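Local coordinates for protein fluoroacetyl coenzyme A thioesterase (Streptomyces Cattleya, PDB 3KUW) that hydrolyses fluoroacetyl-CoA to fluoroacetate and CoA, which confers fluoroacetate resistance, and cannot use acetyl-CoA as a substrate, at residues H20-H25 with F36-A41; F44-M49 with I72-T77; P59-G64 with R120-L125. The protein carries 1 engineered substitution. All coordinates share one frame; numbering follows the deposited sequence.

Interaction 1. Residues H20-H25 with F36-A41; sequences HKTVRH and FPEVFA. With FAH (fluoroacetic acid), chain D.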
loop_
_atom_site.group_PDB
_atom_site.type_symbol
_atom_site.label_atom_id
_atom_site.label_comp_id
_atom_site.label_asym_id
_atom_site.label_seq_id
_atom_site.Cartn_x
_atom_site.Cartn_y
_atom_site.Cartn_z
ATOM N N HIS A 20 -11.849 -5.133 -10.348
ATOM C CA HIS A 20 -11.660 -5.733 -9.039
ATOM C C HIS A 20 -10.370 -5.199 -8.295
ATOM O O HIS A 20 -9.893 -5.797 -7.309
ATOM C CB HIS A 20 -11.717 -7.249 -9.168
ATOM C CG HIS A 20 -10.759 -7.798 -10.174
ATOM N ND1 HIS A 20 -9.483 -8.197 -9.836
ATOM C CD2 HIS A 20 -10.856 -7.934 -11.517
ATOM C CE1 HIS A 20 -8.857 -8.633 -10.919
ATOM N NE2 HIS A 20 -9.670 -8.487 -11.956
ATOM N N LYS A 21 -9.812 -4.077 -8.787
ATOM C CA LYS A 21 -8.674 -3.416 -8.123
ATOM C C LYS A 21 -9.035 -2.067 -7.565
ATOM O O LYS A 21 -8.164 -1.198 -7.365
ATOM C CB LYS A 21 -7.412 -3.326 -9.026
ATOM C CG LYS A 21 -6.733 -4.664 -9.427
ATOM C CD LYS A 21 -6.506 -5.518 -8.271
ATOM C CE LYS A 21 -5.295 -6.350 -8.516
ATOM N NZ LYS A 21 -5.533 -7.731 -8.246
ATOM N N THR A 22 -10.322 -1.881 -7.275
ATOM C CA THR A 22 -10.773 -0.634 -6.735
ATOM C C THR A 22 -10.809 -0.730 -5.190
ATOM O O THR A 22 -10.659 -1.797 -4.562
ATOM C CB THR A 22 -12.196 -0.184 -7.305
ATOM O OG1 THR A 22 -13.183 -1.168 -6.979
ATOM C CG2 THR A 22 -12.179 0.009 -8.850
ATOM N N VAL A 23 -10.905 0.415 -4.566
ATOM C CA VAL A 23 -10.954 0.491 -3.106
ATOM C C VAL A 23 -11.777 -0.649 -2.461
ATOM O O VAL A 23 -11.298 -1.331 -1.552
ATOM C CB VAL A 23 -11.512 1.896 -2.707
ATOM C CG1 VAL A 23 -11.785 1.987 -1.119
ATOM C CG2 VAL A 23 -10.510 2.992 -3.179
ATOM N N ARG A 24 -13.015 -0.864 -2.941
ATOM C CA ARG A 24 -13.934 -1.833 -2.261
ATOM C C ARG A 24 -13.410 -3.264 -2.287
ATOM O O ARG A 24 -13.707 -4.052 -1.400
ATOM C CB ARG A 24 -15.402 -1.737 -2.771
ATOM C CG ARG A 24 -15.635 -2.131 -4.231
ATOM C CD ARG A 24 -17.087 -1.764 -4.723
ATOM N NE ARG A 24 -17.384 -0.333 -4.468
ATOM C CZ ARG A 24 -18.598 0.265 -4.504
ATOM N NH1 ARG A 24 -19.707 -0.426 -4.774
ATOM N NH2 ARG A 24 -18.717 1.563 -4.214
ATOM N N HIS A 25 -12.544 -3.570 -3.241
ATOM C CA HIS A 25 -12.036 -4.897 -3.334
ATOM C C HIS A 25 -10.793 -5.046 -2.517
ATOM O O HIS A 25 -10.426 -6.168 -2.268
ATOM C CB HIS A 25 -11.745 -5.243 -4.792
ATOM C CG HIS A 25 -12.968 -5.228 -5.662
ATOM N ND1 HIS A 25 -13.768 -6.346 -5.841
ATOM C CD2 HIS A 25 -13.557 -4.225 -6.346
ATOM C CE1 HIS A 25 -14.773 -6.031 -6.638
ATOM N NE2 HIS A 25 -14.677 -4.749 -6.945
ATOM N N PHE A 36 -17.536 3.420 -1.597
ATOM C CA PHE A 36 -16.498 4.334 -2.094
ATOM C C PHE A 36 -16.405 4.308 -3.605
ATOM O O PHE A 36 -16.581 3.265 -4.191
ATOM C CB PHE A 36 -15.133 4.035 -1.508
ATOM C CG PHE A 36 -14.225 5.169 -1.657
ATOM C CD1 PHE A 36 -14.330 6.257 -0.764
ATOM C CD2 PHE A 36 -13.315 5.226 -2.737
ATOM C CE1 PHE A 36 -13.522 7.389 -0.917
ATOM C CE2 PHE A 36 -12.476 6.347 -2.916
ATOM C CZ PHE A 36 -12.569 7.441 -1.981
ATOM N N PRO A 37 -16.131 5.473 -4.244
ATOM C CA PRO A 37 -15.911 5.567 -5.659
ATOM C C PRO A 37 -14.981 4.469 -6.207
ATOM O O PRO A 37 -14.027 4.016 -5.530
ATOM C CB PRO A 37 -15.246 6.929 -5.791
ATOM C CG PRO A 37 -16.038 7.771 -4.777
ATOM C CD PRO A 37 -16.229 6.823 -3.636
ATOM N N GLU A 38 -15.324 4.043 -7.411
ATOM C CA GLU A 38 -14.661 2.937 -8.112
ATOM C C GLU A 38 -13.356 3.366 -8.752
ATOM O O GLU A 38 -13.264 3.512 -9.986
ATOM C CB GLU A 38 -15.616 2.321 -9.169
ATOM C CG GLU A 38 -16.746 1.490 -8.527
ATOM C CD GLU A 38 -16.234 0.239 -7.810
ATOM O OE1 GLU A 38 -16.596 -0.888 -8.201
ATOM O OE2 GLU A 38 -15.449 0.362 -6.859
ATOM N N VAL A 39 -12.365 3.572 -7.907
ATOM C CA VAL A 39 -11.010 3.976 -8.327
ATOM C C VAL A 39 -9.931 3.040 -7.764
ATOM O O VAL A 39 -10.119 2.457 -6.704
ATOM C CB VAL A 39 -10.681 5.426 -7.898
ATOM C CG1 VAL A 39 -11.713 6.436 -8.531
ATOM C CG2 VAL A 39 -10.613 5.515 -6.367
ATOM N N PHE A 40 -8.828 2.919 -8.487
ATOM C CA PHE A 40 -7.667 2.065 -8.163
ATOM C C PHE A 40 -7.235 2.385 -6.704
ATOM O O PHE A 40 -6.882 3.503 -6.419
ATOM C CB PHE A 40 -6.548 2.453 -9.177
ATOM C CG PHE A 40 -5.324 1.482 -9.224
ATOM C CD1 PHE A 40 -5.498 0.072 -9.173
ATOM C CD2 PHE A 40 -4.016 2.014 -9.382
ATOM C CE1 PHE A 40 -4.410 -0.806 -9.255
ATOM C CE2 PHE A 40 -2.886 1.128 -9.511
ATOM C CZ PHE A 40 -3.122 -0.293 -9.408
ATOM N N ALA A 41 -7.245 1.393 -5.808
ATOM C CA ALA A 41 -6.863 1.617 -4.383
ATOM C C ALA A 41 -5.360 1.988 -4.235
ATOM O O ALA A 41 -4.535 1.424 -4.944
ATOM C CB ALA A 41 -7.195 0.424 -3.549
HETATM C C FAH D . -7.131 5.272 -1.995
HETATM F F FAH D . -8.803 6.684 -2.762
HETATM O O FAH D . -7.210 4.060 -1.631
HETATM C CH3 FAH D . -7.927 5.707 -3.202
HETATM O OXT FAH D . -6.443 6.175 -1.424
HETATM O O HOH W 1 -14.493 1.105 -4.775
#

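Interaction 2. Residues F44-M49 with I72-T77; sequences FMVGLM and ICVTHT. With FAH (fluoroacetic acid), chain E; FAH (fluoroacetic acid), chain F.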
loop_
_atom_site.group_PDB
_atom_site.type_symbol
_atom_site.label_atom_id
_atom_site.label_comp_id
_atom_site.label_asym_id
_atom_site.label_seq_id
_atom_site.Cartn_x
_atom_site.Cartn_y
_atom_site.Cartn_z
ATOM N N PHE A 44 -3.301 -1.181 -3.819
ATOM C CA PHE A 44 -2.982 -1.937 -5.023
ATOM C C PHE A 44 -1.908 -1.172 -5.864
ATOM O O PHE A 44 -1.104 -1.786 -6.555
ATOM C CB PHE A 44 -4.293 -2.138 -5.856
ATOM C CG PHE A 44 -5.248 -3.176 -5.315
ATOM C CD1 PHE A 44 -4.878 -4.518 -5.229
ATOM C CD2 PHE A 44 -6.588 -2.832 -5.057
ATOM C CE1 PHE A 44 -5.786 -5.508 -4.793
ATOM C CE2 PHE A 44 -7.491 -3.747 -4.595
ATOM C CZ PHE A 44 -7.097 -5.127 -4.433
ATOM N N MET A 45 -1.902 0.168 -5.808
ATOM C CA MET A 45 -0.867 0.980 -6.497
ATOM C C MET A 45 0.506 0.627 -5.937
ATOM O O MET A 45 1.467 0.375 -6.711
ATOM C CB MET A 45 -1.089 2.495 -6.386
ATOM C CG MET A 45 0.066 3.294 -7.121
ATOM S SD MET A 45 -0.151 5.089 -7.138
ATOM C CE MET A 45 0.383 5.440 -5.436
ATOM N N VAL A 46 0.592 0.639 -4.588
ATOM C CA VAL A 46 1.784 0.209 -3.874
ATOM C C VAL A 46 2.196 -1.207 -4.309
ATOM O O VAL A 46 3.353 -1.435 -4.750
ATOM C CB VAL A 46 1.538 0.279 -2.362
ATOM C CG1 VAL A 46 2.603 -0.443 -1.544
ATOM C CG2 VAL A 46 1.471 1.761 -1.941
ATOM N N GLY A 47 1.253 -2.152 -4.222
ATOM C CA GLY A 47 1.519 -3.521 -4.693
ATOM C C GLY A 47 2.075 -3.575 -6.103
ATOM O O GLY A 47 2.974 -4.365 -6.398
ATOM N N LEU A 48 1.592 -2.705 -6.969
ATOM C CA LEU A 48 2.001 -2.742 -8.387
ATOM C C LEU A 48 3.399 -2.120 -8.549
ATOM O O LEU A 48 4.228 -2.556 -9.414
ATOM C CB LEU A 48 0.996 -1.933 -9.212
ATOM C CG LEU A 48 1.277 -1.820 -10.703
ATOM C CD1 LEU A 48 1.034 -3.219 -11.400
ATOM C CD2 LEU A 48 0.486 -0.737 -11.447
ATOM N N MET A 49 3.649 -1.101 -7.716
ATOM C CA MET A 49 4.972 -0.478 -7.647
ATOM C C MET A 49 6.032 -1.465 -7.139
ATOM O O MET A 49 7.125 -1.547 -7.735
ATOM C CB MET A 49 4.917 0.740 -6.738
ATOM C CG MET A 49 4.285 1.936 -7.474
ATOM S SD MET A 49 4.171 3.263 -6.264
ATOM C CE MET A 49 3.987 4.676 -7.356
ATOM N N ILE A 72 8.082 2.049 1.979
ATOM C CA ILE A 72 7.433 2.672 0.834
ATOM C C ILE A 72 7.124 4.100 1.198
ATOM O O ILE A 72 6.600 4.362 2.322
ATOM C CB ILE A 72 6.103 1.870 0.401
ATOM C CG1 ILE A 72 5.495 2.458 -0.881
ATOM C CG2 ILE A 72 5.095 1.810 1.522
ATOM C CD1 ILE A 72 6.313 2.138 -2.190
ATOM N N CYS A 73 7.485 5.050 0.302
ATOM C CA CYS A 73 7.291 6.468 0.553
ATOM C C CYS A 73 6.788 7.128 -0.727
ATOM O O CYS A 73 7.580 7.521 -1.599
ATOM C CB CYS A 73 8.580 7.147 1.057
ATOM S SG CYS A 73 8.289 8.847 1.686
ATOM N N VAL A 74 5.474 7.250 -0.880
ATOM C CA VAL A 74 4.930 7.728 -2.174
ATOM C C VAL A 74 3.776 8.722 -2.037
ATOM O O VAL A 74 3.047 8.686 -1.024
ATOM C CB VAL A 74 4.414 6.529 -3.115
ATOM C CG1 VAL A 74 5.579 5.676 -3.530
ATOM C CG2 VAL A 74 3.308 5.659 -2.449
ATOM N N THR A 75 3.553 9.511 -3.095
ATOM C CA THR A 75 2.373 10.389 -3.183
ATOM C C THR A 75 1.352 9.635 -4.033
ATOM O O THR A 75 1.749 8.696 -4.762
ATOM C CB THR A 75 2.722 11.713 -3.859
ATOM O OG1 THR A 75 3.458 11.472 -5.069
ATOM C CG2 THR A 75 3.597 12.550 -2.895
ATOM N N HIS A 76 0.075 9.978 -3.914
ATOM C CA HIS A 76 -0.936 9.447 -4.853
ATOM C C HIS A 76 -1.782 10.698 -5.270
ATOM O O HIS A 76 -2.632 11.169 -4.490
ATOM C CB HIS A 76 -1.800 8.370 -4.149
ATOM C CG HIS A 76 -2.652 7.524 -5.074
ATOM N ND1 HIS A 76 -3.317 6.389 -4.634
ATOM C CD2 HIS A 76 -2.923 7.620 -6.400
ATOM C CE1 HIS A 76 -3.971 5.830 -5.649
ATOM N NE2 HIS A 76 -3.744 6.554 -6.733
ATOM N N THR A 77 -1.545 11.181 -6.490
ATOM C CA THR A 77 -1.822 12.588 -6.888
ATOM C C THR A 77 -3.009 12.733 -7.879
ATOM O O THR A 77 -3.482 13.850 -8.149
ATOM C CB THR A 77 -0.551 13.272 -7.536
ATOM O OG1 THR A 77 -0.211 12.596 -8.752
ATOM C CG2 THR A 77 0.666 13.209 -6.662
HETATM C C FAH E . -6.031 9.555 -5.003
HETATM F F FAH E . -7.567 7.680 -5.748
HETATM O O FAH E . -5.783 9.145 -3.837
HETATM C CH3 FAH E . -6.504 8.550 -6.057
HETATM O OXT FAH E . -5.897 10.770 -5.332
HETATM C C FAH F . -1.167 7.111 -0.733
HETATM F F FAH F . -2.798 6.203 0.670
HETATM O O FAH F . -0.183 6.368 -0.974
HETATM C CH3 FAH F . -1.770 7.103 0.646
HETATM O OXT FAH F . -1.694 7.852 -1.588
#

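Interaction 3. Residues P59-G64 with R120-L125; sequences PYLEPG and RAVIHL. With FAH (fluoroacetic acid), chain C.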
loop_
_atom_site.group_PDB
_atom_site.type_symbol
_atom_site.label_atom_id
_atom_site.label_comp_id
_atom_site.label_asym_id
_atom_site.label_seq_id
_atom_site.Cartn_x
_atom_site.Cartn_y
_atom_site.Cartn_z
ATOM N N PRO A 59 17.172 -10.802 -11.671
ATOM C CA PRO A 59 18.567 -11.193 -11.998
ATOM C C PRO A 59 19.532 -11.216 -10.808
ATOM O O PRO A 59 20.520 -11.950 -10.857
ATOM C CB PRO A 59 19.010 -10.100 -12.952
ATOM C CG PRO A 59 17.739 -9.663 -13.662
ATOM C CD PRO A 59 16.653 -9.784 -12.607
ATOM N N TYR A 60 19.277 -10.412 -9.759
ATOM C CA TYR A 60 20.155 -10.289 -8.593
ATOM C C TYR A 60 20.068 -11.453 -7.614
ATOM O O TYR A 60 20.980 -11.645 -6.796
ATOM C CB TYR A 60 19.798 -9.020 -7.839
ATOM C CG TYR A 60 20.830 -8.493 -6.856
ATOM C CD1 TYR A 60 22.068 -7.967 -7.301
ATOM C CD2 TYR A 60 20.551 -8.441 -5.466
ATOM C CE1 TYR A 60 23.036 -7.434 -6.359
ATOM C CE2 TYR A 60 21.518 -7.915 -4.536
ATOM C CZ TYR A 60 22.750 -7.412 -5.009
ATOM O OH TYR A 60 23.656 -6.895 -4.096
ATOM N N LEU A 61 18.969 -12.218 -7.684
ATOM C CA LEU A 61 18.690 -13.272 -6.690
ATOM C C LEU A 61 19.547 -14.511 -6.911
ATOM O O LEU A 61 19.768 -14.887 -8.050
ATOM C CB LEU A 61 17.206 -13.674 -6.689
ATOM C CG LEU A 61 16.256 -12.552 -6.157
ATOM C CD1 LEU A 61 14.894 -13.022 -6.252
ATOM C CD2 LEU A 61 16.547 -12.276 -4.690
ATOM N N GLU A 62 20.049 -15.081 -5.817
ATOM C CA GLU A 62 20.699 -16.412 -5.845
ATOM C C GLU A 62 19.615 -17.466 -5.536
ATOM O O GLU A 62 18.617 -17.130 -4.887
ATOM C CB GLU A 62 21.824 -16.489 -4.814
ATOM C CG GLU A 62 23.085 -15.626 -5.059
ATOM C CD GLU A 62 23.776 -15.887 -6.403
ATOM O OE1 GLU A 62 23.698 -17.016 -6.911
ATOM O OE2 GLU A 62 24.393 -14.957 -6.941
ATOM N N PRO A 63 19.785 -18.745 -6.004
ATOM C CA PRO A 63 18.702 -19.728 -5.690
ATOM C C PRO A 63 18.461 -19.860 -4.185
ATOM O O PRO A 63 19.408 -19.835 -3.376
ATOM C CB PRO A 63 19.218 -21.073 -6.253
ATOM C CG PRO A 63 20.724 -20.830 -6.649
ATOM C CD PRO A 63 20.860 -19.311 -6.855
ATOM N N GLY A 64 17.185 -19.986 -3.803
ATOM C CA GLY A 64 16.835 -20.037 -2.399
ATOM C C GLY A 64 16.563 -18.656 -1.740
ATOM O O GLY A 64 16.131 -18.583 -0.572
ATOM N N ARG A 120 13.939 -2.517 -0.569
ATOM C CA ARG A 120 13.712 -3.974 -0.450
ATOM C C ARG A 120 14.956 -4.590 0.146
ATOM O O ARG A 120 16.077 -3.986 0.040
ATOM C CB ARG A 120 13.409 -4.626 -1.812
ATOM C CG ARG A 120 12.136 -4.048 -2.629
ATOM C CD ARG A 120 11.753 -5.034 -3.808
ATOM N NE ARG A 120 11.252 -6.311 -3.274
ATOM C CZ ARG A 120 10.037 -6.497 -2.706
ATOM N NH1 ARG A 120 9.144 -5.507 -2.626
ATOM N NH2 ARG A 120 9.712 -7.688 -2.248
ATOM N N ALA A 121 14.772 -5.715 0.849
ATOM C CA ALA A 121 15.879 -6.500 1.386
ATOM C C ALA A 121 15.807 -7.909 0.832
ATOM O O ALA A 121 14.742 -8.509 0.787
ATOM C CB ALA A 121 15.839 -6.566 2.886
ATOM N N VAL A 122 16.970 -8.443 0.438
ATOM C CA VAL A 122 17.085 -9.829 -0.036
ATOM C C VAL A 122 16.987 -10.735 1.224
ATOM O O VAL A 122 17.630 -10.453 2.258
ATOM C CB VAL A 122 18.445 -10.056 -0.742
ATOM C CG1 VAL A 122 18.662 -11.513 -1.117
ATOM C CG2 VAL A 122 18.602 -9.129 -1.989
ATOM N N ILE A 123 16.212 -11.805 1.123
ATOM C CA ILE A 123 16.054 -12.751 2.241
ATOM C C ILE A 123 16.401 -14.184 1.831
ATOM O O ILE A 123 16.295 -14.520 0.671
ATOM C CB ILE A 123 14.599 -12.737 2.819
ATOM C CG1 ILE A 123 13.556 -13.058 1.728
ATOM C CG2 ILE A 123 14.317 -11.380 3.468
ATOM C CD1 ILE A 123 12.157 -13.392 2.298
ATOM N N HIS A 124 16.751 -15.023 2.807
ATOM C CA HIS A 124 16.862 -16.453 2.545
ATOM C C HIS A 124 15.489 -17.053 2.867
ATOM O O HIS A 124 15.055 -16.967 4.021
ATOM C CB HIS A 124 17.962 -17.084 3.390
ATOM C CG HIS A 124 18.197 -18.536 3.089
ATOM N ND1 HIS A 124 17.533 -19.553 3.747
ATOM C CD2 HIS A 124 19.006 -19.140 2.174
ATOM C CE1 HIS A 124 17.933 -20.721 3.260
ATOM N NE2 HIS A 124 18.828 -20.500 2.308
ATOM N N LEU A 125 14.840 -17.625 1.840
ATOM C CA LEU A 125 13.410 -17.981 1.846
ATOM C C LEU A 125 13.108 -18.962 2.957
ATOM O O LEU A 125 12.083 -18.849 3.625
ATOM C CB LEU A 125 12.935 -18.517 0.481
ATOM C CG LEU A 125 12.612 -17.506 -0.639
ATOM C CD1 LEU A 125 12.101 -18.117 -1.984
ATOM C CD2 LEU A 125 11.618 -16.448 -0.158
HETATM C C FAH C . 5.703 -7.934 1.341
HETATM F F FAH C . 6.590 -7.528 -1.032
HETATM O O FAH C . 6.000 -8.315 2.502
HETATM C CH3 FAH C . 6.686 -8.246 0.179
HETATM O OXT FAH C . 4.619 -7.307 1.160
#

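Interaction 1. Residues H20-H25 with F36-A41
Glu38 meets Thr22 and Arg24 through a single carboxylate oxygen, and this shared oxygen shows how one acid can tie a turn to the start of a helix. Thr22 OG1 donates to Glu38 OE2 over 2.7 Å, arriving from above the carboxylate plane. Arg24 NE lies 3.2 Å from the same OE2, but that oxygen sits well out of the guanidinium plane, so the salt bridge works by charge alone. The guanidinium spends a directed N-H instead on the backbone: Arg24 NH2 reaches Phe36 O at 2.7 Å, with the acceptor close to the guanidinium plane. The bend at chi3 (53°) swings the arginine's end across Glu38 to that carbonyl. A water accepts from both N and NE of Arg24.

Beneath this polar layer the backbones are pinned by Val23 N to Val39 O (3.1 Å) and Ala41 N to Lys21 O (3.2 Å), flanking the bridge between Thr22 and Phe40. Val23 turns its CG2 into the apolar side, 3.6 Å from Phe36 CD2 and also against Val39 CG2 and Ala41 CB. The same methyl approaches CH3 of a fluoroacetate whose fluorine lies near Phe36 CE2, so this apolar layer lines a ligand site; that ligand is also hydrogen-bonded to Ser42 OG.

The end of Lys21 forms a salt bridge with Glu29 and a cation-pi contact with Tyr27, both of the second subunit. Backbone bonds and side-chain contacts together fasten the short helix beginning at Val23 to the loop feeding helix 42-56, with Phe44 of that helix touching Lys21 and Met45 touching Phe40.

Interaction 2. Residues F44-M49 with I72-T77
Helix 44-49 presents Met45, Val46 and Met49 to Ile72, Val74 and His76, its axis passing 10.6 Å from that of strand 72-75 at 120° between their N-to-C directions. That spacing leaves room for one layer of side chains, and the join is made almost wholly by them. This is the hot-dog principle in small: a helix lies across a curved antiparallel sheet and packs on the residues that alternate toward it.

Met45 covers the active-site histidine. Its extended chain (chi1 179°, chi2 176°) delivers SD over one face of the His76 imidazole, 3.9 Å from the ring centroid and close to the normal, a sulfur-aromatic contact. The bend at chi3 then carries CE over the same face, 4.0 Å from the centroid, in a CH-pi contact, and leaves CE 3.6 Å from Thr75 O. CH3 of a bound fluoroacetate lies over the opposite face, offset toward the rim and 3.5 Å from His76 NE2. The imidazole is thus sandwiched between a thioether and the ligand, while its ND1 is hydrogen-bonded to Ser42 OG, which should restrain the ring's rotation.

Away from the histidine the packing is purely apolar. Val46 CG1 meets Ile72 CG1 at 4.1 Å, and Met49 SD runs past Val74 CG1 at 3.9 Å.

Beyond the two segments, Met49 reaches Val104 and Ala106 of strand 99-107, and Met45 touches Ile113 of strand 112-124. Strand 65-75 pairs antiparallel with its counterpart in the second subunit, where Cys73 is joined by a disulfide to Cys73 of that chain, so the helix packs against a sheet that continues across the dimer.

Interaction 3. Residues P59-G64 with R120-L125
Gly64 accepts a bond from Leu125 while its backbone has a positive phi (89°), the odd feature of a contact in which a loop is tied to the junction of a strand and a helix. Having no CB, Gly64 adopts its backbone angles without crowding the carbonyl oxygen of Pro63. In this hot-dog fold the 59-64 loop leads from the central helix 42-56 into strand 65-75, and it runs alongside the end of strand 112-124, where helix 125-133 begins. The touching parts point roughly the same way, 20° apart from end to end.

The link is a backbone hydrogen bond from Leu125 N to Gly64 O, 2.9 Å long and nearly straight (167° at the hydrogen). It uses an N-H in the first turn of the helix, where the helix itself offers no acceptor. His124, at the N-cap, serves another such N-H: its ND1 bonds to Lys127 N. Two amides of that first turn are therefore satisfied, one by the cap and one by the distant loop.

At the other end of the contact Val122 points toward the loop and is met by two residues. Its CG2 lies at the edge of the Tyr60 ring, 4.0 Å from CD2, and its CG1 is 4.2 Å from Leu61 CD2. Tyr60 OH is held by Gly97 O, which anchors the ring's far end. On the same strand the fluorine of a bound fluoroacetate lies at the edge of the guanidinium of Arg120, a substrate-binding residue, 3.4 Å from NH2, while Arg120 NE bonds to Ser67 OG. The His124 imidazole, finally, lies with one face under the Gly64 carbonyl, offset toward the rim, its CD2 4.0 Å from Gly64 O.

In the fold
Interactions 1 and 2 touch and together line part of the active site, their centres about 14 Å apart: Lys21 O approaches Phe44 CD2 to 3.2 Å, and Phe40 O lies 3.8 Å from His76 CE1. Ser42 and Gly43 link segments 36-41 and 44-49 in the sequence. Interaction 3 lies apart, its centre about 23 Å from that of interaction 2 and about 32 Å from that of interaction 1, though strands 65-75 and 112-124 are neighbours in the sheet. The dimer closes this gap: Arg120 packs on Phe36 of the second subunit, and the fluoroacetate beside it is hydrogen-bonded to Ser42 N of that subunit, so the site draws on both chains.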